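Local coordinates for 2,3-dihydroxy-2,3-dihydrophenylpropionate dehydrogenase (Pseudomonas sp. MC1, PDB 5XTF), which catalyses the NAD(+)-dependent oxidation of naphthalene cis-dihydrodiol to 1,2-dihydroxynaphthalene, working as a tetrameric short-chain dehydrogenase in aromatic hydrocarbon breakdown, at residues S33-G36 with L37-R41; Y188-A191 with P192-V196; I114-P117 with W118-S122. All coordinates share one frame; numbering follows the deposited sequence.

Contact 1: S33-G36 with L37-R41; sequences SGIG and LELVR
The carbonyl oxygen of Ile-35 receives the shortest sound bond of this helical turn, from Leu-39 N at 2.9 Å, with the donor lying almost in line with the carbonyl bond. The same oxygen is tucked under the side chain of its partner, since Leu-39 CG comes to 3.2 Å from Ile-35 O. Beside the bond the two side chains run next to each other and point the same way, Ile-35 CG2 resting 4.0 Å from Leu-39 CG. Leu-37 N bonds to Ser-33 O at 3.2 Å from well above the carbonyl plane, and a weak bond joins Glu-38 N to Gly-34 O. Gly-34 has phi 54°, a value that favours glycine in this glycine-rich turn, the signature of the SDR nucleotide site; Ser-33 and Ile-35 both belong to the NAD(+) site.

On the outer flank Glu-38, bent at chi2 (-56°), turns its OE2 to within 2.7 Å of Arg-41 NH1 in a salt bridge. Leu-37 CG lies 3.5 Å over the centre of the guanidinium of Arg-41, and Glu-66 takes the NE side, so the group is probably held in one orientation.

As the opening of helix 34-46 in a beta-alpha-beta unit, the turn packs Leu-37 on helix 57-67, Leu-39 and Val-40 on strand 25-28, and Ile-35 on Tyr-250 of helix 248-254.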
loop_
_atom_site.group_PDB
_atom_site.type_symbol
_atom_site.label_atom_id
_atom_site.label_comp_id
_atom_site.label_asym_id
_atom_site.label_seq_id
_atom_site.Cartn_x
_atom_site.Cartn_y
_atom_site.Cartn_z
ATOM N N SER B 33 -17.053 25.137 -7.360
ATOM C CA SER B 33 -16.223 24.952 -8.537
ATOM C C SER B 33 -15.859 23.482 -8.649
ATOM O O SER B 33 -15.996 22.714 -7.692
ATOM C CB SER B 33 -14.952 25.789 -8.442
ATOM O OG SER B 33 -14.139 25.262 -7.407
ATOM N N GLY B 34 -15.386 23.109 -9.841
ATOM C CA GLY B 34 -14.740 21.823 -10.046
ATOM C C GLY B 34 -15.592 20.673 -9.591
ATOM O O GLY B 34 -16.806 20.635 -9.849
ATOM N N ILE B 35 -14.966 19.731 -8.877
ATOM C CA ILE B 35 -15.666 18.509 -8.489
ATOM C C ILE B 35 -16.825 18.820 -7.545
ATOM O O ILE B 35 -17.896 18.206 -7.629
ATOM C CB ILE B 35 -14.676 17.506 -7.872
ATOM C CG1 ILE B 35 -13.726 16.967 -8.944
ATOM C CG2 ILE B 35 -15.418 16.375 -7.166
ATOM C CD1 ILE B 35 -12.650 16.039 -8.386
ATOM N N GLY B 36 -16.643 19.785 -6.648
ATOM C CA GLY B 36 -17.661 20.038 -5.637
ATOM C C GLY B 36 -18.969 20.517 -6.222
ATOM O O GLY B 36 -20.046 20.135 -5.755
ATOM N N LEU B 37 -18.898 21.355 -7.255
ATOM C CA LEU B 37 -20.109 21.801 -7.935
ATOM C C LEU B 37 -20.818 20.629 -8.611
ATOM O O LEU B 37 -22.052 20.539 -8.598
ATOM C CB LEU B 37 -19.747 22.892 -8.940
ATOM C CG LEU B 37 -20.732 23.394 -9.996
ATOM C CD1 LEU B 37 -22.012 23.909 -9.381
ATOM C CD2 LEU B 37 -20.044 24.507 -10.769
ATOM N N GLU B 38 -20.050 19.692 -9.167
ATOM C CA GLU B 38 -20.676 18.529 -9.781
ATOM C C GLU B 38 -21.271 17.596 -8.736
ATOM O O GLU B 38 -22.239 16.887 -9.025
ATOM C CB GLU B 38 -19.668 17.791 -10.651
ATOM C CG GLU B 38 -19.282 18.562 -11.908
ATOM C CD GLU B 38 -20.493 18.956 -12.776
ATOM O OE1 GLU B 38 -21.449 18.147 -12.938
ATOM O OE2 GLU B 38 -20.477 20.088 -13.298
ATOM N N LEU B 39 -20.722 17.589 -7.525
ATOM C CA LEU B 39 -21.337 16.809 -6.459
ATOM C C LEU B 39 -22.698 17.384 -6.083
ATOM O O LEU B 39 -23.660 16.635 -5.860
ATOM C CB LEU B 39 -20.407 16.757 -5.247
ATOM C CG LEU B 39 -19.063 16.078 -5.519
ATOM C CD1 LEU B 39 -18.208 16.018 -4.249
ATOM C CD2 LEU B 39 -19.298 14.696 -6.093
ATOM N N VAL B 40 -22.803 18.714 -6.036
ATOM C CA VAL B 40 -24.100 19.353 -5.830
ATOM C C VAL B 40 -25.085 18.909 -6.898
ATOM O O VAL B 40 -26.184 18.427 -6.600
ATOM C CB VAL B 40 -23.953 20.880 -5.825
ATOM C CG1 VAL B 40 -25.353 21.533 -5.887
ATOM C CG2 VAL B 40 -23.168 21.325 -4.618
ATOM N N ARG B 41 -24.703 19.067 -8.163
ATOM C CA ARG B 41 -25.594 18.687 -9.246
ATOM C C ARG B 41 -25.912 17.200 -9.199
ATOM O O ARG B 41 -27.052 16.795 -9.453
ATOM C CB ARG B 41 -24.973 19.076 -10.582
ATOM C CG ARG B 41 -24.771 20.569 -10.709
ATOM C CD ARG B 41 -23.970 20.940 -11.947
ATOM N NE ARG B 41 -23.797 22.387 -12.045
ATOM C CZ ARG B 41 -22.898 22.994 -12.815
ATOM N NH1 ARG B 41 -22.069 22.277 -13.564
ATOM N NH2 ARG B 41 -22.818 24.325 -12.829
#

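Contact 2: Y188-A191 with P192-V196; sequences YELA and PEIRV
Leu-190 holds CG beside its backbone N and anti to its carbonyl carbon (chi1 -58°), while Val-196 has CG1 anti to its backbone N (chi1 -168°), which leaves CG2 anti to the carbonyl carbon, on the side of Leu-190; the outcome is that Leu-190 CD1 reaches Val-196 CG2 at 3.8 Å, the two side chains crossing at a slant. Nearer the turn, Leu-190 CB lies 3.9 Å from Ile-194 CB, and the oxygen of Ile-194 approaches the same Leu-190 CB to 3.8 Å.

What folds the chain back so sharply is the cis peptide between Ala-191 and Pro-192. With Ala-191 extended and the psi of Pro-192 near zero, residues 190 to 193 make a type VIa beta-turn, placed directly where helix 170-190 ends. Its closing bond, Glu-193 N to Leu-190 O at 3.0 Å, is bent and weak. A straighter one follows: Ile-194 N gives its hydrogen to the same oxygen at 3.1 Å, with an N-H...O angle of 166°, approaching from above the carbonyl plane. Ile-194 then packs on Leu-144 and Leu-147 of helix 118-150, and Val-196 on strand 153-157, so the turn delivers strand 195-201 into the sheet and completes a beta-alpha-beta crossover. Other subunits close over the outside: Pro-236 of the second subunit lies on Ala-191 and Pro-192, and Ile-114 of the third subunit on Leu-190.

The chemistry pairs an apolar patch of Leu-190, Ile-194 and Val-196 with a separate polar turn centred on one carbonyl oxygen. Leu-190 is the last helical residue, so its carbonyl has no further helical turn to bond to, and the two N-H groups of the turn take up that acceptor, which probably eases the partial negative charge gathered at this helix end.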
loop_
_atom_site.group_PDB
_atom_site.type_symbol
_atom_site.label_atom_id
_atom_site.label_comp_id
_atom_site.label_asym_id
_atom_site.label_seq_id
_atom_site.Cartn_x
_atom_site.Cartn_y
_atom_site.Cartn_z
ATOM N N TYR B 188 -11.865 3.589 11.680
ATOM C CA TYR B 188 -11.685 2.682 12.804
ATOM C C TYR B 188 -12.319 3.244 14.066
ATOM O O TYR B 188 -13.006 2.522 14.794
ATOM C CB TYR B 188 -10.197 2.403 13.028
ATOM C CG TYR B 188 -9.957 1.304 14.034
ATOM C CD1 TYR B 188 -10.214 -0.026 13.712
ATOM C CD2 TYR B 188 -9.495 1.592 15.309
ATOM C CE1 TYR B 188 -10.007 -1.036 14.628
ATOM C CE2 TYR B 188 -9.276 0.586 16.232
ATOM C CZ TYR B 188 -9.533 -0.722 15.887
ATOM O OH TYR B 188 -9.321 -1.727 16.801
ATOM N N GLU B 189 -12.121 4.536 14.323
ATOM C CA GLU B 189 -12.583 5.126 15.577
ATOM C C GLU B 189 -14.105 5.253 15.634
ATOM O O GLU B 189 -14.702 5.061 16.695
ATOM C CB GLU B 189 -11.934 6.493 15.776
ATOM C CG GLU B 189 -12.412 7.191 17.031
ATOM C CD GLU B 189 -11.737 8.528 17.263
ATOM O OE1 GLU B 189 -10.607 8.749 16.753
ATOM O OE2 GLU B 189 -12.355 9.364 17.959
ATOM N N LEU B 190 -14.752 5.583 14.513
ATOM C CA LEU B 190 -16.179 5.892 14.508
ATOM C C LEU B 190 -17.069 4.693 14.215
ATOM O O LEU B 190 -18.287 4.799 14.369
ATOM C CB LEU B 190 -16.466 6.996 13.492
ATOM C CG LEU B 190 -15.666 8.271 13.781
ATOM C CD1 LEU B 190 -15.746 9.229 12.611
ATOM C CD2 LEU B 190 -16.107 8.943 15.089
ATOM N N ALA B 191 -16.506 3.564 13.806
ATOM C CA ALA B 191 -17.295 2.360 13.599
ATOM C C ALA B 191 -17.827 1.885 14.945
ATOM O O ALA B 191 -17.181 2.083 15.965
ATOM C CB ALA B 191 -16.461 1.280 12.937
ATOM N N PRO B 192 -19.005 1.248 14.956
ATOM C CA PRO B 192 -19.835 0.896 13.807
ATOM C C PRO B 192 -20.791 1.996 13.374
ATOM O O PRO B 192 -21.503 1.801 12.380
ATOM C CB PRO B 192 -20.627 -0.296 14.321
ATOM C CG PRO B 192 -20.840 0.039 15.747
ATOM C CD PRO B 192 -19.586 0.742 16.213
ATOM N N GLU B 193 -20.792 3.124 14.087
ATOM C CA GLU B 193 -21.860 4.112 13.925
ATOM C C GLU B 193 -21.745 4.880 12.611
ATOM O O GLU B 193 -22.744 5.081 11.904
ATOM C CB GLU B 193 -21.841 5.086 15.100
ATOM C CG GLU B 193 -23.211 5.383 15.679
ATOM C CD GLU B 193 -23.198 6.525 16.690
ATOM O OE1 GLU B 193 -24.279 7.128 16.902
ATOM O OE2 GLU B 193 -22.112 6.834 17.254
ATOM N N ILE B 194 -20.549 5.363 12.288
ATOM C CA ILE B 194 -20.338 6.281 11.176
ATOM C C ILE B 194 -19.317 5.681 10.222
ATOM O O ILE B 194 -18.233 5.278 10.652
ATOM C CB ILE B 194 -19.863 7.652 11.679
ATOM C CG1 ILE B 194 -20.991 8.341 12.445
ATOM C CG2 ILE B 194 -19.338 8.496 10.517
ATOM C CD1 ILE B 194 -20.517 9.558 13.187
ATOM N N ARG B 195 -19.652 5.630 8.935
ATOM C CA ARG B 195 -18.713 5.177 7.917
ATOM C C ARG B 195 -17.874 6.347 7.422
ATOM O O ARG B 195 -18.365 7.472 7.306
ATOM C CB ARG B 195 -19.439 4.527 6.735
ATOM C CG ARG B 195 -20.010 3.168 7.049
ATOM C CD ARG B 195 -20.822 2.616 5.884
ATOM N NE ARG B 195 -21.794 3.582 5.386
ATOM C CZ ARG B 195 -21.666 4.248 4.245
ATOM N NH1 ARG B 195 -20.604 4.043 3.476
ATOM N NH2 ARG B 195 -22.595 5.119 3.871
ATOM N N VAL B 196 -16.607 6.074 7.107
ATOM C CA VAL B 196 -15.687 7.111 6.644
ATOM C C VAL B 196 -14.888 6.565 5.473
ATOM O O VAL B 196 -14.244 5.519 5.594
ATOM C CB VAL B 196 -14.722 7.590 7.747
ATOM C CG1 VAL B 196 -14.025 8.848 7.279
ATOM C CG2 VAL B 196 -15.443 7.843 9.066
#

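Contact 3: I114-P117 with W118-S122; sequences IEEP and WEKIS
Pro-117 and Ile-121, with Glu-116 at their side, carry most of this contact at the start of helix 118-150. Pro-117, in the N-cap position, offers its carbonyl oxygen to two backbone N-H groups: Lys-120 N at 2.9 Å comes in above the carbonyl plane on a rather bent bond, whereas Ile-121 N at 3.2 Å is straighter and only slightly tilted from that plane. The ring is met from the helix side by Glu-119, whose chain, bent at chi2 (59°), folds back to set OE2 3.6 Å from Pro-117 CB.

Ile-121 reaches back against the preceding loop. Its CG1 stands anti to the carbonyl carbon (chi1 -62°), 4.3 Å from Glu-116 CB, and the chain continues extended, which carries CD1 up to two backbone oxygens, Glu-116 O at 3.3 Å and Ile-114 O at 3.5 Å. The end of Ile-114 meets it methyl to methyl, CD1 to CD1, at 4.2 Å. Cutting Ile-121 back to an alanine is likely to strip Ile-114 CD1 of its apolar mate and open a gap beside the carbonyls of Ile-114 and Glu-116.

Trp-118 turns the other way: Ser-122 CB lies 3.7 Å over one face of its indole, toward the rim, and the ring stacks with His-81 of the third subunit. Glu-115 pairs with Lys-148 of that subunit, and Ile-121 packs on its Ser-141. This is the first turn of a helix with a proline at its N-cap position, whose carbonyl accepts the first backbone bonds, set at an intersubunit face to which helix 118-150 of the partner contributes, consistent with the helix-bundle interfaces of SDR tetramers.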
loop_
_atom_site.group_PDB
_atom_site.type_symbol
_atom_site.label_atom_id
_atom_site.label_comp_id
_atom_site.label_asym_id
_atom_site.label_seq_id
_atom_site.Cartn_x
_atom_site.Cartn_y
_atom_site.Cartn_z
ATOM N N ILE B 114 11.384 22.134 -2.978
ATOM C CA ILE B 114 11.933 22.153 -1.631
ATOM C C ILE B 114 13.176 23.037 -1.539
ATOM O O ILE B 114 13.582 23.398 -0.430
ATOM C CB ILE B 114 12.231 20.711 -1.177
ATOM C CG1 ILE B 114 12.582 20.654 0.324
ATOM C CG2 ILE B 114 13.326 20.092 -2.054
ATOM C CD1 ILE B 114 11.409 20.954 1.260
ATOM N N GLU B 115 13.781 23.410 -2.673
ATOM C CA GLU B 115 14.915 24.330 -2.670
ATOM C C GLU B 115 14.517 25.780 -2.414
ATOM O O GLU B 115 15.373 26.582 -2.036
ATOM C CB GLU B 115 15.668 24.263 -3.998
ATOM C CG GLU B 115 16.490 22.994 -4.198
ATOM C CD GLU B 115 16.007 22.177 -5.378
ATOM O OE1 GLU B 115 16.585 21.085 -5.630
ATOM O OE2 GLU B 115 15.041 22.635 -6.047
ATOM N N GLU B 116 13.254 26.133 -2.607
ATOM C CA GLU B 116 12.801 27.508 -2.460
ATOM C C GLU B 116 13.106 28.049 -1.066
ATOM O O GLU B 116 13.256 27.282 -0.112
ATOM C CB GLU B 116 11.296 27.589 -2.716
ATOM C CG GLU B 116 10.883 27.047 -4.063
ATOM C CD GLU B 116 11.125 28.027 -5.195
ATOM O OE1 GLU B 116 10.483 29.106 -5.197
ATOM O OE2 GLU B 116 11.956 27.710 -6.080
ATOM N N PRO B 117 13.193 29.377 -0.930
ATOM C CA PRO B 117 13.446 29.975 0.388
ATOM C C PRO B 117 12.378 29.604 1.407
ATOM O O PRO B 117 11.182 29.598 1.109
ATOM C CB PRO B 117 13.450 31.482 0.098
ATOM C CG PRO B 117 12.942 31.631 -1.301
ATOM C CD PRO B 117 13.292 30.375 -2.006
ATOM N N TRP B 118 12.832 29.311 2.630
ATOM C CA TRP B 118 11.946 28.751 3.644
ATOM C C TRP B 118 10.723 29.625 3.887
ATOM O O TRP B 118 9.636 29.107 4.157
ATOM C CB TRP B 118 12.710 28.527 4.949
ATOM C CG TRP B 118 11.820 28.094 6.065
ATOM C CD1 TRP B 118 11.483 28.811 7.173
ATOM C CD2 TRP B 118 11.122 26.848 6.161
ATOM N NE1 TRP B 118 10.624 28.083 7.967
ATOM C CE2 TRP B 118 10.388 26.873 7.368
ATOM C CE3 TRP B 118 11.054 25.708 5.349
ATOM C CZ2 TRP B 118 9.587 25.807 7.779
ATOM C CZ3 TRP B 118 10.256 24.642 5.758
ATOM C CH2 TRP B 118 9.534 24.702 6.964
ATOM N N GLU B 119 10.874 30.945 3.786
ATOM C CA GLU B 119 9.750 31.852 3.982
ATOM C C GLU B 119 8.579 31.461 3.095
ATOM O O GLU B 119 7.421 31.441 3.540
ATOM C CB GLU B 119 10.194 33.286 3.694
ATOM C CG GLU B 119 11.332 33.820 4.601
ATOM C CD GLU B 119 12.640 33.015 4.546
ATOM O OE1 GLU B 119 13.438 33.076 5.497
ATOM O OE2 GLU B 119 12.895 32.306 3.556
ATOM N N LYS B 120 8.874 31.110 1.844
ATOM C CA LYS B 120 7.843 30.683 0.914
ATOM C C LYS B 120 7.322 29.295 1.262
ATOM O O LYS B 120 6.104 29.062 1.248
ATOM C CB LYS B 120 8.392 30.726 -0.504
ATOM C CG LYS B 120 7.542 29.978 -1.503
ATOM C CD LYS B 120 7.417 30.744 -2.834
ATOM C CE LYS B 120 6.334 30.124 -3.766
ATOM N NZ LYS B 120 4.964 29.998 -3.141
ATOM N N ILE B 121 8.220 28.362 1.583
ATOM C CA ILE B 121 7.784 27.022 1.961
ATOM C C ILE B 121 6.882 27.089 3.184
ATOM O O ILE B 121 5.822 26.452 3.231
ATOM C CB ILE B 121 8.987 26.111 2.226
ATOM C CG1 ILE B 121 9.828 25.945 0.971
ATOM C CG2 ILE B 121 8.509 24.766 2.720
ATOM C CD1 ILE B 121 11.066 25.153 1.235
ATOM N N SER B 122 7.290 27.871 4.188
ATOM C CA SER B 122 6.523 27.956 5.421
ATOM C C SER B 122 5.123 28.499 5.174
ATOM O O SER B 122 4.156 28.029 5.779
ATOM C CB SER B 122 7.242 28.837 6.430
ATOM O OG SER B 122 6.576 28.776 7.673
#

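In the fold
Each contact marks an end of a helix in one Rossmann-type subunit, yet they serve different surfaces. Contact 1 lies in the NAD(+) site, its centre about 10 Å from that of the chain, with Asn-104 and Gln-59 of the same site close by. Between centres, contact 2, on the opposite side of the chain's centre, lies about 26 Å from contact 1, and contact 3 about 33 Å from it. The centres of contacts 2 and 3 are about 38 Å apart within a chain, but the tetramer brings copies of them together: Glu-189 of residues 188-191 hydrogen-bonds to Ile-114 N of the third subunit. Both thus take part in assembly, away from the NAD(+) site.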